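Local coordinates for protein farnesyl diphosphate phosphatase YisP (Bacillus subtilis subsp. subtilis, PDB 3WE9) that hydrolyses farnesyl diphosphate to farnesol and diphosphate, releasing more diphosphate from it than from its shorter or longer homologues, and takes part in biofilm formation, at residues A[98-103]-A[133-138]; A[31-36]-A[42-47]; A[152-157]-A[216-221]; A[126-131]-A[158-163]. One frame throughout, in Å; residues are numbered along the deposited sequence.

Contact 1: residues A[98-103]-A[133-138]; sequences SEPFRE and GLMLLP
Ser98 O, which lies in plane at the edge of the Phe101 ring, accepts the backbone N-H of Arg102 (Arg102 N to Ser98 O 3.1 Å) and, weakly, that of Phe101. This turn presents Pro100 and Phe101 to Met135. The two segments are close to antiparallel, at 154°, with axes 8.5 Å apart. No hydrogen bond joins them.

Met135 does most of the touching. Its CG lies over the centre of one face of the Phe101 ring, a CH-pi contact with CG 3.7 Å from the centroid. The sulfur sits further out, oblique to the ring normal, with Met135 SD 3.5 Å from Phe101 CE1. This is a Met-aromatic contact. CG of Phe101 is anti to its carbonyl carbon (chi1 -69°), and this swings the ring across to the methionine. The Met135 chain bends about its CG-SD bond, and its methyl CE ends 3.7 Å from Pro100 O. The Pro100 ring and the Met135 chain lie side by side, running opposite ways, with Pro100 CB 3.9 Å from Met135 CG. On the Leu134 side, Pro100 CB meets Leu134 CB at 4.0 Å.

Phe87 and Phe50 meet the Phe101 ring edge-to-face. Met135 also packs on Val47 and Cys51 of helix 38-54. With an alanine at Phe101 the ring face would be gone, which would probably leave Met135 CG and SD without their aromatic partner and open a gap beside Phe50 and Phe87. The contact thus rests on apolar shape and on the polarisable sulfur and ring, with no charge taking part.

Contact 2: residues A[31-36]-A[42-47]; sequences KALSYL and QASWAV
Leu33 lays both its methyls against Ser44, CD2 being the nearer at 3.6 Å from Ser44 CB. Its CG is anti to the carbonyl carbon (chi1 -67°), which carries the branch across to helix 38-54. The other methyl, CD1, also reaches the edge of the Trp45 indole near its plane, where Leu33 CD1 is 4.2 Å from Trp45 CD1. The tryptophan therefore offers its rim to the leucine and not a face. Its ring also meets that of Phe30, at a small angle between the planes.

Leu36 comes in at the hydroxyl end of Ser44, with Leu36 CD1 3.4 Å from Ser44 OG. A type I turn from Leu33 to Leu36, closed by Leu36 N to Leu33 O at 3.0 Å, brings both leucines to the same serine. Helix 38-54 follows helix 27-33 after a short turn, and the contact closes that connection. A triethylene glycol, probably carried over from crystallisation, lies about 4 Å from the Leu33 side chain.

Ser44 is buried among these methyls. Its OG is hydrogen-bonded to Gln40 O. This bond turns the hydroxyl's polarity to its own helix, so toward the leucines the serine probably acts as little more than a small packing surface.

Contact 3: residues A[152-157]-A[216-221]; sequences AVSLGL and LEECQD
The helix segments bearing Leu155 and Leu216 run roughly antiparallel, at 144°, with axes 8.1 Å apart. They are an antiparallel helix pair within the all-helical isoprenoid synthase fold of the phytoene/squalene synthase family.

At one border Ser154 reaches Glu218. With CG of Glu218 anti to the backbone N (chi1 -166°) and the chain extended beyond it, the carboxylate reaches over to the serine. Ser154 OG gives an unusually short hydrogen bond to Glu218 OE1, 2.5 Å. The hydroxyl comes from above the carboxylate plane, 45° out of it. Gln150 O of the same helix also lies within hydrogen-bond distance of Ser154 OG, and the two oxygens probably compete for the one hydroxyl proton. An alanine in place of Glu218 would lack the carboxylate, and Ser154 OG would probably be left with Gln150 O but no bond across the helix pair.

The rest is apolar. Leu155 lies against Cys219 and also faces Leu216, while Leu238 of helix 228-250 packs on Leu155 from outside the pair. Leu216 turns its end back to the partner helix, bringing CD2 within 4.3 Å of Leu155 CD1. Cys219 puts its sulfur beside the root of the leucine, SG to Leu155 CB 3.9 Å.

Contact 4: residues A[126-131]-A[158-163]; sequences YRTGGA and AIQLVR
Thr128 and Gln160 cross at about a right angle, and the amide end of the glutamine meets the threonine hydroxyl. Gln160 NE2 donates to Thr128 OG1 at 3.0 Å, and the bond is nearly straight, with an N-H...O angle of 166°. The oxygen lies close to the amide plane, 7° out of it, so the N-H points at it directly. The Gln160 chain is bent at chi2 (65°), which folds its amide back to the threonine. CG, which stands anti to the backbone N, already lies 3.5 Å from Thr128 OG1.

Nearer its own backbone, the glutamine rests on bare main chain of the other helix. Gly129 CA is 4.0 Å from Gln160 CB, and the CA atoms of Gly129 and Gln160 are only 5.1 Å apart. A CB modelled on Gly129 would fall 2.7 Å from Gln160 CB, which is a clash. The absence of a side chain therefore lets helices 118-140 and 145-165 come this close. The turn at 126-130 is wider than a normal helical one and of pi type, and its Ala131 N to Tyr126 O bond is weak.

Thr128 sits buried, with Phe104 and Ala107 of helix 98-107 touching it. Its OG1 is also hydrogen-bonded to Tyr124 O, one turn earlier in the helix. The hydroxyl thus donates to the carbonyl of its own helix while it accepts from the glutamine amide. That pairing probably fixes the threonine rotation and is likely to restrain the Gln160 amide between the two helices.

In the fold
Contact 2 comes first and closes the short connection between helices 27-33 and 38-54. It is finished before the others begin. Contact 1 opens on helix 98-107 and closes on helix 118-140, with 29 residues between. Contact 4 starts inside that span and ends on helix 145-165, so the two cross. Contact 3 opens on helix 145-165 just before contact 4 closes there, and reaches helix 199-221 across 58 residues, so these two cross as well. Contacts 1 and 3 are in series. Leu136 packs on Val47, so contacts 1 and 2 touch. Contacts 2, 1 and 4 join successive helices, while contact 3 reaches over three short helices to helix 199-221.

Contact 1: residues A[98-103]-A[133-138]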
loop_
_atom_site.group_PDB
_atom_site.type_symbol
_atom_site.label_atom_id
_atom_site.label_comp_id
_atom_site.label_asym_id
_atom_site.label_seq_id
_atom_site.Cartn_x
_atom_site.Cartn_y
_atom_site.Cartn_z
ATOM N N SER A 98 -11.265 14.816 3.574
ATOM C CA SER A 98 -9.992 15.532 3.522
ATOM C C SER A 98 -8.932 15.097 4.538
ATOM O O SER A 98 -7.742 15.118 4.236
ATOM C CB SER A 98 -10.240 17.043 3.661
ATOM O OG SER A 98 -10.848 17.349 4.904
ATOM N N GLU A 99 -9.362 14.703 5.731
ATOM C CA GLU A 99 -8.437 14.298 6.796
ATOM C C GLU A 99 -7.322 13.317 6.398
ATOM O O GLU A 99 -6.137 13.628 6.537
ATOM C CB GLU A 99 -9.217 13.722 7.984
ATOM C CG GLU A 99 -10.037 14.742 8.782
ATOM C CD GLU A 99 -11.097 15.445 7.949
ATOM O OE1 GLU A 99 -11.837 14.755 7.212
ATOM O OE2 GLU A 99 -11.200 16.688 8.040
ATOM N N PRO A 100 -7.680 12.119 5.901
ATOM C CA PRO A 100 -6.631 11.164 5.515
ATOM C C PRO A 100 -5.617 11.711 4.506
ATOM O O PRO A 100 -4.441 11.342 4.535
ATOM C CB PRO A 100 -7.426 9.974 4.972
ATOM C CG PRO A 100 -8.704 10.602 4.483
ATOM C CD PRO A 100 -9.017 11.592 5.580
ATOM N N PHE A 101 -6.072 12.589 3.618
ATOM C CA PHE A 101 -5.182 13.177 2.626
ATOM C C PHE A 101 -4.184 14.102 3.321
ATOM O O PHE A 101 -3.002 14.139 2.960
ATOM C CB PHE A 101 -5.993 13.945 1.580
ATOM C CG PHE A 101 -6.825 13.061 0.697
ATOM C CD1 PHE A 101 -6.255 12.401 -0.392
ATOM C CD2 PHE A 101 -8.167 12.849 0.979
ATOM C CE1 PHE A 101 -7.016 11.538 -1.187
ATOM C CE2 PHE A 101 -8.938 11.991 0.196
ATOM C CZ PHE A 101 -8.363 11.334 -0.890
ATOM N N ARG A 102 -4.661 14.838 4.321
ATOM C CA ARG A 102 -3.798 15.741 5.074
ATOM C C ARG A 102 -2.797 14.883 5.838
ATOM O O ARG A 102 -1.588 15.111 5.778
ATOM C CB ARG A 102 -4.619 16.569 6.065
ATOM C CG ARG A 102 -5.728 17.392 5.427
ATOM C CD ARG A 102 -6.576 18.068 6.494
ATOM N NE ARG A 102 -7.730 18.764 5.932
ATOM C CZ ARG A 102 -7.648 19.759 5.055
ATOM N NH1 ARG A 102 -6.462 20.182 4.632
ATOM N NH2 ARG A 102 -8.753 20.337 4.602
ATOM N N GLU A 103 -3.323 13.892 6.551
ATOM C CA GLU A 103 -2.507 12.968 7.330
ATOM C C GLU A 103 -1.339 12.443 6.506
ATOM O O GLU A 103 -0.189 12.487 6.943
ATOM C CB GLU A 103 -3.364 11.796 7.808
ATOM C CG GLU A 103 -3.934 11.955 9.203
ATOM C CD GLU A 103 -2.971 11.475 10.273
ATOM O OE1 GLU A 103 -1.886 12.080 10.423
ATOM O OE2 GLU A 103 -3.301 10.482 10.960
ATOM N N GLY A 133 -5.861 3.802 2.848
ATOM C CA GLY A 133 -6.992 2.901 2.947
ATOM C C GLY A 133 -8.258 3.679 3.254
ATOM O O GLY A 133 -9.323 3.405 2.701
ATOM N N LEU A 134 -8.150 4.658 4.149
ATOM C CA LEU A 134 -9.304 5.475 4.504
ATOM C C LEU A 134 -9.685 6.362 3.316
ATOM O O LEU A 134 -10.860 6.610 3.074
ATOM C CB LEU A 134 -8.994 6.337 5.733
ATOM C CG LEU A 134 -10.199 7.020 6.388
ATOM C CD1 LEU A 134 -11.241 5.970 6.778
ATOM C CD2 LEU A 134 -9.735 7.799 7.625
ATOM N N MET A 135 -8.690 6.843 2.576
ATOM C CA MET A 135 -8.954 7.678 1.402
ATOM C C MET A 135 -9.872 6.929 0.436
ATOM O O MET A 135 -10.818 7.490 -0.113
ATOM C CB MET A 135 -7.666 7.985 0.646
ATOM C CG MET A 135 -6.665 8.887 1.334
ATOM S SD MET A 135 -5.192 8.976 0.300
ATOM C CE MET A 135 -3.895 9.185 1.569
ATOM N N LEU A 136 -9.561 5.651 0.236
ATOM C CA LEU A 136 -10.296 4.790 -0.683
ATOM C C LEU A 136 -11.625 4.226 -0.205
ATOM O O LEU A 136 -12.430 3.788 -1.023
ATOM C CB LEU A 136 -9.408 3.615 -1.097
ATOM C CG LEU A 136 -8.112 3.937 -1.848
ATOM C CD1 LEU A 136 -7.303 2.657 -2.008
ATOM C CD2 LEU A 136 -8.426 4.553 -3.211
ATOM N N LEU A 137 -11.851 4.220 1.105
ATOM C CA LEU A 137 -13.076 3.645 1.664
ATOM C C LEU A 137 -14.380 4.017 0.954
ATOM O O LEU A 137 -15.167 3.139 0.596
ATOM C CB LEU A 137 -13.189 3.981 3.157
ATOM C CG LEU A 137 -14.361 3.341 3.911
ATOM C CD1 LEU A 137 -14.295 1.826 3.787
ATOM C CD2 LEU A 137 -14.317 3.759 5.376
ATOM N N PRO A 138 -14.628 5.319 0.746
ATOM C CA PRO A 138 -15.867 5.740 0.074
ATOM C C PRO A 138 -15.996 5.212 -1.354
ATOM O O PRO A 138 -17.099 5.117 -1.896
ATOM C CB PRO A 138 -15.784 7.264 0.117
ATOM C CG PRO A 138 -14.960 7.528 1.341
ATOM C CD PRO A 138 -13.875 6.492 1.224
#

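Contact 2: residues A[31-36]-A[42-47]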
loop_
_atom_site.group_PDB
_atom_site.type_symbol
_atom_site.label_atom_id
_atom_site.label_comp_id
_atom_site.label_asym_id
_atom_site.label_seq_id
_atom_site.Cartn_x
_atom_site.Cartn_y
_atom_site.Cartn_z
ATOM N N LYS A 31 -3.479 -3.682 -10.866
ATOM C CA LYS A 31 -4.140 -4.900 -11.299
ATOM C C LYS A 31 -5.343 -5.200 -10.405
ATOM O O LYS A 31 -6.410 -5.582 -10.888
ATOM C CB LYS A 31 -3.153 -6.070 -11.254
ATOM C CG LYS A 31 -3.726 -7.376 -11.761
ATOM C CD LYS A 31 -4.184 -7.238 -13.201
ATOM C CE LYS A 31 -4.878 -8.496 -13.685
ATOM N NZ LYS A 31 -5.436 -8.307 -15.056
ATOM N N ALA A 32 -5.166 -5.026 -9.100
ATOM C CA ALA A 32 -6.242 -5.275 -8.145
ATOM C C ALA A 32 -7.399 -4.303 -8.376
ATOM O O ALA A 32 -8.569 -4.683 -8.303
ATOM C CB ALA A 32 -5.720 -5.130 -6.719
ATOM N N LEU A 33 -7.061 -3.050 -8.659
ATOM C CA LEU A 33 -8.057 -2.011 -8.897
ATOM C C LEU A 33 -8.817 -2.186 -10.207
ATOM O O LEU A 33 -9.932 -1.680 -10.355
ATOM C CB LEU A 33 -7.382 -0.638 -8.899
ATOM C CG LEU A 33 -6.788 -0.128 -7.582
ATOM C CD1 LEU A 33 -6.040 1.177 -7.837
ATOM C CD2 LEU A 33 -7.887 0.070 -6.556
ATOM N N SER A 34 -8.219 -2.907 -11.152
ATOM C CA SER A 34 -8.842 -3.112 -12.455
ATOM C C SER A 34 -10.207 -3.788 -12.366
ATOM O O SER A 34 -11.022 -3.669 -13.279
ATOM C CB SER A 34 -7.917 -3.932 -13.368
ATOM O OG SER A 34 -7.833 -5.282 -12.939
ATOM N N TYR A 35 -10.457 -4.487 -11.262
ATOM C CA TYR A 35 -11.723 -5.189 -11.071
ATOM C C TYR A 35 -12.886 -4.285 -10.672
ATOM O O TYR A 35 -14.040 -4.714 -10.678
ATOM C CB TYR A 35 -11.549 -6.299 -10.035
ATOM C CG TYR A 35 -10.552 -7.344 -10.470
ATOM C CD1 TYR A 35 -10.821 -8.182 -11.550
ATOM C CD2 TYR A 35 -9.325 -7.477 -9.821
ATOM C CE1 TYR A 35 -9.892 -9.130 -11.974
ATOM C CE2 TYR A 35 -8.388 -8.420 -10.236
ATOM C CZ TYR A 35 -8.679 -9.242 -11.312
ATOM O OH TYR A 35 -7.762 -10.182 -11.722
ATOM N N LEU A 36 -12.587 -3.040 -10.324
ATOM C CA LEU A 36 -13.633 -2.094 -9.948
ATOM C C LEU A 36 -14.329 -1.535 -11.189
ATOM O O LEU A 36 -13.746 -1.501 -12.276
ATOM C CB LEU A 36 -13.033 -0.919 -9.170
ATOM C CG LEU A 36 -12.478 -1.142 -7.758
ATOM C CD1 LEU A 36 -11.676 0.082 -7.335
ATOM C CD2 LEU A 36 -13.618 -1.403 -6.788
ATOM N N GLN A 42 -11.232 4.588 -11.877
ATOM C CA GLN A 42 -10.553 5.838 -12.181
ATOM C C GLN A 42 -10.375 6.694 -10.938
ATOM O O GLN A 42 -9.334 7.332 -10.757
ATOM C CB GLN A 42 -11.317 6.591 -13.275
ATOM C CG GLN A 42 -11.264 5.850 -14.607
ATOM C CD GLN A 42 -11.783 6.664 -15.773
ATOM O OE1 GLN A 42 -11.467 6.380 -16.930
ATOM N NE2 GLN A 42 -12.588 7.674 -15.479
ATOM N N ALA A 43 -11.379 6.692 -10.068
ATOM C CA ALA A 43 -11.300 7.456 -8.827
ATOM C C ALA A 43 -10.130 6.923 -7.999
ATOM O O ALA A 43 -9.376 7.691 -7.405
ATOM C CB ALA A 43 -12.606 7.315 -8.041
ATOM N N SER A 44 -9.984 5.604 -7.963
ATOM C CA SER A 44 -8.897 4.986 -7.207
ATOM C C SER A 44 -7.548 5.391 -7.794
ATOM O O SER A 44 -6.594 5.622 -7.052
ATOM C CB SER A 44 -9.030 3.462 -7.218
ATOM O OG SER A 44 -10.180 3.062 -6.494
ATOM N N TRP A 45 -7.465 5.455 -9.121
ATOM C CA TRP A 45 -6.220 5.858 -9.766
ATOM C C TRP A 45 -5.845 7.252 -9.277
ATOM O O TRP A 45 -4.695 7.516 -8.936
ATOM C CB TRP A 45 -6.368 5.912 -11.287
ATOM C CG TRP A 45 -6.614 4.600 -11.978
ATOM C CD1 TRP A 45 -6.430 3.344 -11.472
ATOM C CD2 TRP A 45 -7.063 4.431 -13.323
ATOM N NE1 TRP A 45 -6.741 2.400 -12.425
ATOM C CE2 TRP A 45 -7.131 3.043 -13.573
ATOM C CE3 TRP A 45 -7.414 5.323 -14.347
ATOM C CZ2 TRP A 45 -7.538 2.522 -14.810
ATOM C CZ3 TRP A 45 -7.818 4.807 -15.574
ATOM C CH2 TRP A 45 -7.876 3.416 -15.794
ATOM N N ALA A 46 -6.830 8.146 -9.248
ATOM C CA ALA A 46 -6.610 9.520 -8.810
ATOM C C ALA A 46 -6.072 9.564 -7.386
ATOM O O ALA A 46 -5.105 10.276 -7.097
ATOM C CB ALA A 46 -7.923 10.322 -8.905
ATOM N N VAL A 47 -6.705 8.807 -6.496
ATOM C CA VAL A 47 -6.288 8.767 -5.098
ATOM C C VAL A 47 -4.855 8.261 -4.941
ATOM O O VAL A 47 -4.045 8.883 -4.252
ATOM C CB VAL A 47 -7.235 7.879 -4.257
ATOM C CG1 VAL A 47 -6.648 7.653 -2.863
ATOM C CG2 VAL A 47 -8.604 8.546 -4.153
#

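Contact 3: residues A[152-157]-A[216-221]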
loop_
_atom_site.group_PDB
_atom_site.type_symbol
_atom_site.label_atom_id
_atom_site.label_comp_id
_atom_site.label_asym_id
_atom_site.label_seq_id
_atom_site.Cartn_x
_atom_site.Cartn_y
_atom_site.Cartn_z
ATOM N N ALA A 152 -10.381 -1.485 5.831
ATOM C CA ALA A 152 -9.727 -0.662 4.816
ATOM C C ALA A 152 -8.404 -0.108 5.349
ATOM O O ALA A 152 -7.380 -0.150 4.669
ATOM C CB ALA A 152 -10.648 0.488 4.405
ATOM N N VAL A 153 -8.430 0.417 6.568
ATOM C CA VAL A 153 -7.226 0.967 7.174
ATOM C C VAL A 153 -6.195 -0.143 7.381
ATOM O O VAL A 153 -5.009 0.035 7.089
ATOM C CB VAL A 153 -7.543 1.646 8.530
ATOM C CG1 VAL A 153 -6.251 2.060 9.226
ATOM C CG2 VAL A 153 -8.433 2.873 8.299
ATOM N N SER A 154 -6.650 -1.291 7.871
ATOM C CA SER A 154 -5.749 -2.412 8.096
ATOM C C SER A 154 -5.105 -2.881 6.788
ATOM O O SER A 154 -3.930 -3.225 6.759
ATOM C CB SER A 154 -6.498 -3.568 8.764
ATOM O OG SER A 154 -6.727 -3.285 10.136
ATOM N N LEU A 155 -5.878 -2.895 5.706
ATOM C CA LEU A 155 -5.351 -3.312 4.412
ATOM C C LEU A 155 -4.252 -2.353 3.947
ATOM O O LEU A 155 -3.166 -2.779 3.570
ATOM C CB LEU A 155 -6.466 -3.352 3.365
ATOM C CG LEU A 155 -5.997 -3.726 1.952
ATOM C CD1 LEU A 155 -5.371 -5.115 1.968
ATOM C CD2 LEU A 155 -7.174 -3.665 0.982
ATOM N N GLY A 156 -4.541 -1.057 3.980
ATOM C CA GLY A 156 -3.557 -0.075 3.555
ATOM C C GLY A 156 -2.305 -0.111 4.413
ATOM O O GLY A 156 -1.184 0.000 3.907
ATOM N N LEU A 157 -2.507 -0.251 5.717
ATOM C CA LEU A 157 -1.420 -0.327 6.687
ATOM C C LEU A 157 -0.544 -1.541 6.353
ATOM O O LEU A 157 0.674 -1.431 6.236
ATOM C CB LEU A 157 -2.025 -0.471 8.094
ATOM C CG LEU A 157 -1.286 -0.632 9.436
ATOM C CD1 LEU A 157 0.113 -1.183 9.259
ATOM C CD2 LEU A 157 -1.263 0.693 10.146
ATOM N N LEU A 216 -3.486 -8.130 7.478
ATOM C CA LEU A 216 -4.073 -8.715 6.272
ATOM C C LEU A 216 -5.231 -9.650 6.623
ATOM O O LEU A 216 -6.320 -9.538 6.064
ATOM C CB LEU A 216 -3.007 -9.488 5.483
ATOM C CG LEU A 216 -1.874 -8.671 4.833
ATOM C CD1 LEU A 216 -0.808 -9.611 4.288
ATOM C CD2 LEU A 216 -2.433 -7.787 3.729
ATOM N N GLU A 217 -4.990 -10.568 7.556
ATOM C CA GLU A 217 -6.004 -11.528 7.990
ATOM C C GLU A 217 -7.253 -10.802 8.493
ATOM O O GLU A 217 -8.379 -11.271 8.329
ATOM C CB GLU A 217 -5.423 -12.420 9.093
ATOM C CG GLU A 217 -6.300 -13.601 9.503
ATOM C CD GLU A 217 -6.772 -14.431 8.314
ATOM O OE1 GLU A 217 -5.982 -14.617 7.363
ATOM O OE2 GLU A 217 -7.932 -14.903 8.335
ATOM N N GLU A 218 -7.030 -9.644 9.101
ATOM C CA GLU A 218 -8.094 -8.805 9.639
ATOM C C GLU A 218 -9.016 -8.335 8.515
ATOM O O GLU A 218 -10.238 -8.315 8.658
ATOM C CB GLU A 218 -7.456 -7.607 10.332
ATOM C CG GLU A 218 -8.347 -6.802 11.229
ATOM C CD GLU A 218 -7.525 -5.948 12.169
ATOM O OE1 GLU A 218 -7.552 -4.707 12.041
ATOM O OE2 GLU A 218 -6.832 -6.533 13.031
ATOM N N CYS A 219 -8.420 -7.950 7.393
ATOM C CA CYS A 219 -9.200 -7.493 6.251
ATOM C C CYS A 219 -9.837 -8.702 5.579
ATOM O O CYS A 219 -10.931 -8.618 5.028
ATOM C CB CYS A 219 -8.307 -6.756 5.251
ATOM S SG CYS A 219 -9.192 -6.160 3.790
ATOM N N GLN A 220 -9.131 -9.826 5.628
ATOM C CA GLN A 220 -9.615 -11.070 5.040
ATOM C C GLN A 220 -10.924 -11.473 5.714
ATOM O O GLN A 220 -11.871 -11.896 5.047
ATOM C CB GLN A 220 -8.573 -12.179 5.225
ATOM C CG GLN A 220 -8.978 -13.540 4.672
ATOM C CD GLN A 220 -9.008 -13.578 3.152
ATOM O OE1 GLN A 220 -8.051 -13.171 2.491
ATOM N NE2 GLN A 220 -10.107 -14.081 2.590
ATOM N N ASP A 221 -10.978 -11.326 7.036
ATOM C CA ASP A 221 -12.181 -11.680 7.786
ATOM C C ASP A 221 -13.380 -10.804 7.409
ATOM O O ASP A 221 -14.526 -11.244 7.499
ATOM C CB ASP A 221 -11.950 -11.558 9.298
ATOM C CG ASP A 221 -10.910 -12.529 9.823
ATOM O OD1 ASP A 221 -10.787 -13.648 9.277
ATOM O OD2 ASP A 221 -10.224 -12.171 10.804
#

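Contact 4: residues A[126-131]-A[158-163]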
loop_
_atom_site.group_PDB
_atom_site.type_symbol
_atom_site.label_atom_id
_atom_site.label_comp_id
_atom_site.label_asym_id
_atom_site.label_seq_id
_atom_site.Cartn_x
_atom_site.Cartn_y
_atom_site.Cartn_z
ATOM N N TYR A 126 0.583 3.383 9.477
ATOM C CA TYR A 126 -0.782 3.820 9.741
ATOM C C TYR A 126 -1.073 5.172 9.099
ATOM O O TYR A 126 -2.099 5.345 8.438
ATOM C CB TYR A 126 -1.017 3.895 11.255
ATOM C CG TYR A 126 -2.327 4.544 11.658
ATOM C CD1 TYR A 126 -3.547 4.037 11.212
ATOM C CD2 TYR A 126 -2.343 5.668 12.481
ATOM C CE1 TYR A 126 -4.756 4.634 11.575
ATOM C CE2 TYR A 126 -3.545 6.276 12.852
ATOM C CZ TYR A 126 -4.746 5.752 12.396
ATOM O OH TYR A 126 -5.933 6.338 12.767
ATOM N N ARG A 127 -0.152 6.116 9.271
ATOM C CA ARG A 127 -0.323 7.466 8.739
ATOM C C ARG A 127 -0.202 7.562 7.225
ATOM O O ARG A 127 -0.622 8.554 6.632
ATOM C CB ARG A 127 0.693 8.419 9.377
ATOM C CG ARG A 127 0.681 8.438 10.894
ATOM C CD ARG A 127 1.703 9.446 11.424
ATOM N NE ARG A 127 3.044 9.199 10.892
ATOM C CZ ARG A 127 4.066 8.728 11.605
ATOM N NH1 ARG A 127 3.913 8.449 12.890
ATOM N NH2 ARG A 127 5.247 8.539 11.035
ATOM N N THR A 128 0.386 6.545 6.598
ATOM C CA THR A 128 0.542 6.558 5.149
ATOM C C THR A 128 -0.375 5.519 4.493
ATOM O O THR A 128 -1.399 5.877 3.901
ATOM C CB THR A 128 2.025 6.328 4.744
ATOM O OG1 THR A 128 2.540 5.157 5.398
ATOM C CG2 THR A 128 2.877 7.539 5.144
ATOM N N GLY A 129 -0.019 4.240 4.605
ATOM C CA GLY A 129 -0.853 3.195 4.029
ATOM C C GLY A 129 -2.249 3.162 4.633
ATOM O O GLY A 129 -3.240 3.037 3.912
ATOM N N GLY A 130 -2.332 3.270 5.956
ATOM C CA GLY A 130 -3.631 3.255 6.614
ATOM C C GLY A 130 -4.493 4.416 6.154
ATOM O O GLY A 130 -5.705 4.274 5.942
ATOM N N ALA A 131 -3.858 5.572 6.000
ATOM C CA ALA A 131 -4.541 6.777 5.543
ATOM C C ALA A 131 -5.047 6.555 4.125
ATOM O O ALA A 131 -6.161 6.946 3.787
ATOM C CB ALA A 131 -3.582 7.976 5.574
ATOM N N ALA A 158 -1.182 -2.698 6.190
ATOM C CA ALA A 158 -0.466 -3.933 5.873
ATOM C C ALA A 158 0.314 -3.823 4.557
ATOM O O ALA A 158 1.458 -4.275 4.454
ATOM C CB ALA A 158 -1.455 -5.094 5.793
ATOM N N ILE A 159 -0.309 -3.224 3.547
ATOM C CA ILE A 159 0.345 -3.067 2.251
ATOM C C ILE A 159 1.611 -2.216 2.374
ATOM O O ILE A 159 2.631 -2.489 1.730
ATOM C CB ILE A 159 -0.634 -2.443 1.231
ATOM C CG1 ILE A 159 -1.710 -3.476 0.862
ATOM C CG2 ILE A 159 0.118 -1.957 0.001
ATOM C CD1 ILE A 159 -2.871 -2.912 0.030
ATOM N N GLN A 160 1.553 -1.184 3.209
ATOM C CA GLN A 160 2.724 -0.338 3.407
ATOM C C GLN A 160 3.818 -1.158 4.103
ATOM O O GLN A 160 5.002 -1.063 3.763
ATOM C CB GLN A 160 2.353 0.890 4.245
ATOM C CG GLN A 160 3.457 1.925 4.330
ATOM C CD GLN A 160 3.782 2.549 2.980
ATOM O OE1 GLN A 160 4.105 1.852 2.021
ATOM N NE2 GLN A 160 3.702 3.872 2.906
ATOM N N LEU A 161 3.427 -1.975 5.074
ATOM C CA LEU A 161 4.398 -2.814 5.770
ATOM C C LEU A 161 5.028 -3.790 4.789
ATOM O O LEU A 161 6.231 -4.052 4.845
ATOM C CB LEU A 161 3.739 -3.594 6.909
ATOM C CG LEU A 161 3.342 -2.790 8.155
ATOM C CD1 LEU A 161 2.682 -3.723 9.174
ATOM C CD2 LEU A 161 4.573 -2.123 8.756
ATOM N N VAL A 162 4.225 -4.330 3.881
ATOM C CA VAL A 162 4.772 -5.270 2.904
ATOM C C VAL A 162 5.773 -4.565 1.993
ATOM O O VAL A 162 6.849 -5.091 1.702
ATOM C CB VAL A 162 3.657 -5.912 2.062
ATOM C CG1 VAL A 162 4.266 -6.758 0.939
ATOM C CG2 VAL A 162 2.801 -6.796 2.957
ATOM N N ARG A 163 5.422 -3.367 1.542
ATOM C CA ARG A 163 6.324 -2.611 0.691
ATOM C C ARG A 163 7.632 -2.353 1.432
ATOM O O ARG A 163 8.715 -2.496 0.865
ATOM C CB ARG A 163 5.677 -1.285 0.282
ATOM C CG ARG A 163 4.577 -1.442 -0.752
ATOM C CD ARG A 163 3.836 -0.138 -0.963
ATOM N NE ARG A 163 2.949 -0.201 -2.119
ATOM C CZ ARG A 163 3.358 -0.131 -3.383
ATOM N NH1 ARG A 163 4.648 0.007 -3.657
ATOM N NH2 ARG A 163 2.477 -0.198 -4.372
#